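Local structure of chemotaxis protein cheA (Thermotoga maritima, 1TQG) at residues A[11-14]-A[15-19]; A[35-38]-A[39-42]. The protein serves as a histidine kinase in chemotactic signal transduction, its Hpt domain probably carrying the phosphoryl group that is handed on to response regulators. All blocks are in the same frame, centred on the assembly; numbering follows the deposited sequence.

Contact 1 (A[11-14]-A[15-19])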
loop_
_atom_site.group_PDB
_atom_site.type_symbol
_atom_site.label_atom_id
_atom_site.label_comp_id
_atom_site.label_asym_id
_atom_site.label_seq_id
_atom_site.Cartn_x
_atom_site.Cartn_y
_atom_site.Cartn_z
ATOM N N VAL A 11 0.372 13.473 -3.195
ATOM C CA VAL A 11 0.456 13.143 -1.741
ATOM C C VAL A 11 -0.944 12.999 -1.162
ATOM O O VAL A 11 -1.211 12.068 -0.406
ATOM C CB VAL A 11 1.312 14.238 -1.041
ATOM C CG1 VAL A 11 1.238 14.016 0.468
ATOM C CG2 VAL A 11 2.747 14.189 -1.464
ATOM N N ASP A 12 -1.886 13.885 -1.538
ATOM C CA ASP A 12 -3.244 13.800 -1.003
ATOM C C ASP A 12 -3.892 12.486 -1.408
ATOM O O ASP A 12 -4.581 11.798 -0.614
ATOM C CB ASP A 12 -4.037 15.011 -1.518
ATOM C CG ASP A 12 -5.454 15.088 -1.107
ATOM O OD1 ASP A 12 -5.747 15.137 0.101
ATOM O OD2 ASP A 12 -6.372 15.057 -1.951
ATOM N N GLU A 13 -3.745 12.120 -2.665
ATOM C CA GLU A 13 -4.354 10.871 -3.136
ATOM C C GLU A 13 -3.725 9.672 -2.458
ATOM O O GLU A 13 -4.385 8.707 -2.029
ATOM C CB GLU A 13 -4.254 10.765 -4.648
ATOM C CG GLU A 13 -5.103 11.840 -5.343
ATOM C CD GLU A 13 -6.446 11.275 -5.755
ATOM O OE1 GLU A 13 -7.299 12.164 -6.012
ATOM O OE2 GLU A 13 -6.746 10.058 -5.890
ATOM N N THR A 14 -2.402 9.637 -2.380
ATOM C CA THR A 14 -1.695 8.532 -1.743
ATOM C C THR A 14 -2.114 8.387 -0.299
ATOM O O THR A 14 -2.281 7.244 0.172
ATOM C CB THR A 14 -0.173 8.867 -1.751
ATOM O OG1 THR A 14 0.366 8.823 -3.084
ATOM C CG2 THR A 14 0.645 7.848 -0.944
ATOM N N LYS A 15 -2.298 9.483 0.435
ATOM C CA LYS A 15 -2.783 9.383 1.811
ATOM C C LYS A 15 -4.158 8.741 1.909
ATOM O O LYS A 15 -4.364 8.027 2.895
ATOM C CB LYS A 15 -2.737 10.753 2.450
ATOM C CG LYS A 15 -1.325 11.172 2.734
ATOM C CD LYS A 15 -1.242 12.506 3.484
ATOM C CE LYS A 15 0.150 12.644 4.042
ATOM N NZ LYS A 15 0.425 12.089 5.388
ATOM N N GLU A 16 -5.036 8.965 0.977
ATOM C CA GLU A 16 -6.315 8.278 1.019
ATOM C C GLU A 16 -6.149 6.786 0.981
ATOM O O GLU A 16 -6.785 6.041 1.743
ATOM C CB GLU A 16 -7.181 8.784 -0.164
ATOM C CG GLU A 16 -8.443 8.030 -0.398
ATOM C CD GLU A 16 -9.210 8.713 -1.530
ATOM O OE1 GLU A 16 -9.459 9.957 -1.476
ATOM O OE2 GLU A 16 -9.485 7.887 -2.444
ATOM N N TYR A 17 -5.264 6.308 0.079
ATOM C CA TYR A 17 -5.037 4.872 -0.083
ATOM C C TYR A 17 -4.306 4.287 1.105
ATOM O O TYR A 17 -4.628 3.177 1.540
ATOM C CB TYR A 17 -4.290 4.538 -1.394
ATOM C CG TYR A 17 -5.250 4.704 -2.552
ATOM C CD1 TYR A 17 -6.261 3.805 -2.845
ATOM C CD2 TYR A 17 -5.183 5.890 -3.307
ATOM C CE1 TYR A 17 -7.175 3.962 -3.875
ATOM C CE2 TYR A 17 -6.087 6.076 -4.364
ATOM C CZ TYR A 17 -7.058 5.109 -4.615
ATOM O OH TYR A 17 -7.929 5.295 -5.642
ATOM N N LEU A 18 -3.369 5.040 1.682
ATOM C CA LEU A 18 -2.713 4.555 2.903
ATOM C C LEU A 18 -3.702 4.468 4.038
ATOM O O LEU A 18 -3.610 3.515 4.842
ATOM C CB LEU A 18 -1.533 5.490 3.222
ATOM C CG LEU A 18 -0.368 5.466 2.195
ATOM C CD1 LEU A 18 0.534 6.634 2.525
ATOM C CD2 LEU A 18 0.349 4.137 2.232
ATOM N N GLN A 19 -4.676 5.361 4.169
ATOM C CA GLN A 19 -5.724 5.240 5.189
ATOM C C GLN A 19 -6.596 4.031 4.947
ATOM O O GLN A 19 -6.891 3.267 5.897
ATOM C CB GLN A 19 -6.555 6.553 5.296
ATOM C CG GLN A 19 -7.523 6.586 6.477
ATOM C CD GLN A 19 -6.794 6.535 7.811
ATOM O OE1 GLN A 19 -6.030 7.432 8.162
ATOM N NE2 GLN A 19 -7.043 5.437 8.500
#

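Contact 2 (A[35-38]-A[39-42])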
loop_
_atom_site.group_PDB
_atom_site.type_symbol
_atom_site.label_atom_id
_atom_site.label_comp_id
_atom_site.label_asym_id
_atom_site.label_seq_id
_atom_site.Cartn_x
_atom_site.Cartn_y
_atom_site.Cartn_z
ATOM N N MET A 35 -10.793 -13.335 2.362
ATOM C CA MET A 35 -10.227 -13.065 1.032
ATOM C C MET A 35 -10.653 -11.727 0.469
ATOM O O MET A 35 -9.951 -11.147 -0.370
ATOM C CB MET A 35 -10.667 -14.191 0.072
ATOM C CG MET A 35 -9.909 -15.453 0.229
ATOM S SD MET A 35 -8.219 -15.273 -0.350
ATOM C CE MET A 35 -7.456 -16.697 0.402
ATOM N N GLU A 36 -11.836 -11.230 0.891
ATOM C CA GLU A 36 -12.215 -9.922 0.377
ATOM C C GLU A 36 -11.282 -8.841 0.954
ATOM O O GLU A 36 -10.936 -7.895 0.294
ATOM C CB GLU A 36 -13.686 -9.657 0.670
ATOM C CG GLU A 36 -14.199 -8.357 0.028
ATOM C CD GLU A 36 -13.794 -8.052 -1.396
ATOM O OE1 GLU A 36 -13.608 -9.004 -2.196
ATOM O OE2 GLU A 36 -13.652 -6.865 -1.803
ATOM N N LEU A 37 -11.020 -8.937 2.221
ATOM C CA LEU A 37 -10.117 -7.992 2.835
ATOM C C LEU A 37 -8.706 -8.118 2.267
ATOM O O LEU A 37 -8.035 -7.088 2.048
ATOM C CB LEU A 37 -10.094 -8.153 4.324
ATOM C CG LEU A 37 -11.421 -7.918 5.061
ATOM C CD1 LEU A 37 -11.297 -8.333 6.502
ATOM C CD2 LEU A 37 -11.881 -6.500 4.854
ATOM N N ILE A 38 -8.261 -9.344 2.019
ATOM C CA ILE A 38 -6.959 -9.517 1.334
ATOM C C ILE A 38 -6.991 -8.798 0.002
ATOM O O ILE A 38 -6.024 -8.100 -0.345
ATOM C CB ILE A 38 -6.568 -11.004 1.211
ATOM C CG1 ILE A 38 -6.442 -11.638 2.604
ATOM C CG2 ILE A 38 -5.343 -11.180 0.351
ATOM C CD1 ILE A 38 -6.293 -13.130 2.504
ATOM N N ASN A 39 -8.039 -8.993 -0.758
ATOM C CA ASN A 39 -8.197 -8.339 -2.028
ATOM C C ASN A 39 -8.228 -6.792 -1.896
ATOM O O ASN A 39 -7.601 -6.098 -2.715
ATOM C CB ASN A 39 -9.445 -8.797 -2.755
ATOM C CG ASN A 39 -9.358 -10.246 -3.156
ATOM O OD1 ASN A 39 -8.337 -10.798 -3.464
ATOM N ND2 ASN A 39 -10.497 -10.868 -3.261
ATOM N N GLU A 40 -8.880 -6.265 -0.899
ATOM C CA GLU A 40 -8.893 -4.839 -0.657
ATOM C C GLU A 40 -7.497 -4.267 -0.489
ATOM O O GLU A 40 -7.150 -3.202 -0.987
ATOM C CB GLU A 40 -9.654 -4.484 0.608
ATOM C CG GLU A 40 -11.123 -4.561 0.588
ATOM C CD GLU A 40 -11.793 -4.139 1.885
ATOM O OE1 GLU A 40 -11.309 -3.491 2.834
ATOM O OE2 GLU A 40 -12.949 -4.551 1.904
ATOM N N ALA A 41 -6.743 -4.980 0.331
ATOM C CA ALA A 41 -5.371 -4.537 0.538
ATOM C C ALA A 41 -4.547 -4.638 -0.725
ATOM O O ALA A 41 -3.786 -3.665 -1.021
ATOM C CB ALA A 41 -4.761 -5.382 1.649
ATOM N N PHE A 42 -4.650 -5.744 -1.446
ATOM C CA PHE A 42 -3.986 -5.854 -2.717
ATOM C C PHE A 42 -4.297 -4.662 -3.649
ATOM O O PHE A 42 -3.399 -4.076 -4.229
ATOM C CB PHE A 42 -4.360 -7.227 -3.359
ATOM C CG PHE A 42 -3.832 -7.298 -4.788
ATOM C CD1 PHE A 42 -2.488 -7.553 -5.038
ATOM C CD2 PHE A 42 -4.676 -7.048 -5.830
ATOM C CE1 PHE A 42 -1.993 -7.508 -6.322
ATOM C CE2 PHE A 42 -4.179 -6.999 -7.129
ATOM C CZ PHE A 42 -2.828 -7.225 -7.362
#

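Contact 1 (A[11-14]-A[15-19])
Thr14 and Leu18, one helical turn apart on helix 3-30, show how a single polar residue can serve a packed face. Their side chains run side by side in the same direction, and in the conformer described the methyl CG2 of Thr14 lies 3.7 Å from CD1 of Leu18. With the hydroxyl beside its own backbone N (chi1 -69°), Thr14 turns OG1 back to a hydrogen bond with Phe10 O, while CG2 is left to the hydrophobic side. Both residues are buried, covered by Val100, Ile96 and Thr97 of helix 83-103 and by Leu48 of helix 35-55. Val11 extends this face: its CG1 meets CE of Lys15 at 4.0 Å, and a bend at chi4 (-89°) brings the lysine NZ to a salt bridge with Asp101. Beneath the side chains, Leu18 N bonds to Thr14 O at 2.9 Å, whereas the bond from Tyr17 N to Glu13 O is weak at 3.3 Å. That same oxygen lies 3.2 Å from Tyr17 CD2, approached obliquely by the ring. Were Tyr17 replaced by an alanine, the carbonyl of Glu13 would probably be less shielded and a gap would open against Thr47 and Leu48 of helix 35-55. By contrast, on the solvent side OE2 of Glu13 stays 4.9 Å from OE2 of Glu16 in the conformers described. Acids of like charge are probably tolerated there because water can screen them, whereas the buried hydroxyl of Thr14 is held by Phe10 O and the exposed ammonium of Lys15 by Asp101: the chemistry is that of an amphipathic helix.

Contact 2 (A[35-38]-A[39-42])
The amide of Asn39 lies flat beneath the backbone carbonyl of Met35, whose oxygen stands over one face of the group, 3.0 Å from CG and nearly above it. ND2 of Asn39 is about as close to that oxygen, but its angle is too poor for a hydrogen bond; the bond to Met35 O comes instead from the asparagine's backbone N, at 2.9 Å. Placing CG beside that N (chi1 -66°) folds the amide back against the preceding turn, with one face to that oxygen. Beyond ND2, OE1 of Glu36 approaches to 3.8 Å in the conformer described, its carboxylate plane turned 69° from the amide.

The second flat group, the carboxylate of Glu40, has methyl CD2 of Leu37 over one face, 3.7 Å from each of OE1 and OE2. The two side chains lie alongside one another, and OE1 of Glu40 also shares a hydrogen bond with Thr24 OG1 of helix 3-30. All this belongs to the opening turns of helix 35-55, which in the Hpt fold is the helix bearing the phosphorylated histidine. Glu36 and Glu40 cross at about a right angle and bring their OE2 atoms within 4.4 Å, a like-charge approach probably eased by the salt bridge of Glu36 OE2 to Arg43. Away from these acids, Ile38 O receives the bond from Phe42 N at 2.9 Å. Ala41 packs on Leu21 of helix 3-30 and Leu71 of helix 58-75, and the ring of Phe42 makes a cation-pi contact with Arg75 of the latter helix.

Overall arrangement
From the N terminus the chain first passes through contact 1, within helix 3-30, then turns and enters contact 2 in the opening turns of helix 35-55. Each is local to its own helix, closing no loop of the chain; they neither nest nor cross but follow in series. Their centres are about 17 Å apart and their nearest atoms about 7 Å, without touching. The helices are nevertheless joined at both levels: residues 11-19 reach Leu48, further along helix 35-55, and residues 35-42 reach Leu28, late in helix 3-30, as expected of an antiparallel pair. Contact 1 also faces helix 83-103 and contact 2 helix 58-75, so together they touch all four helices.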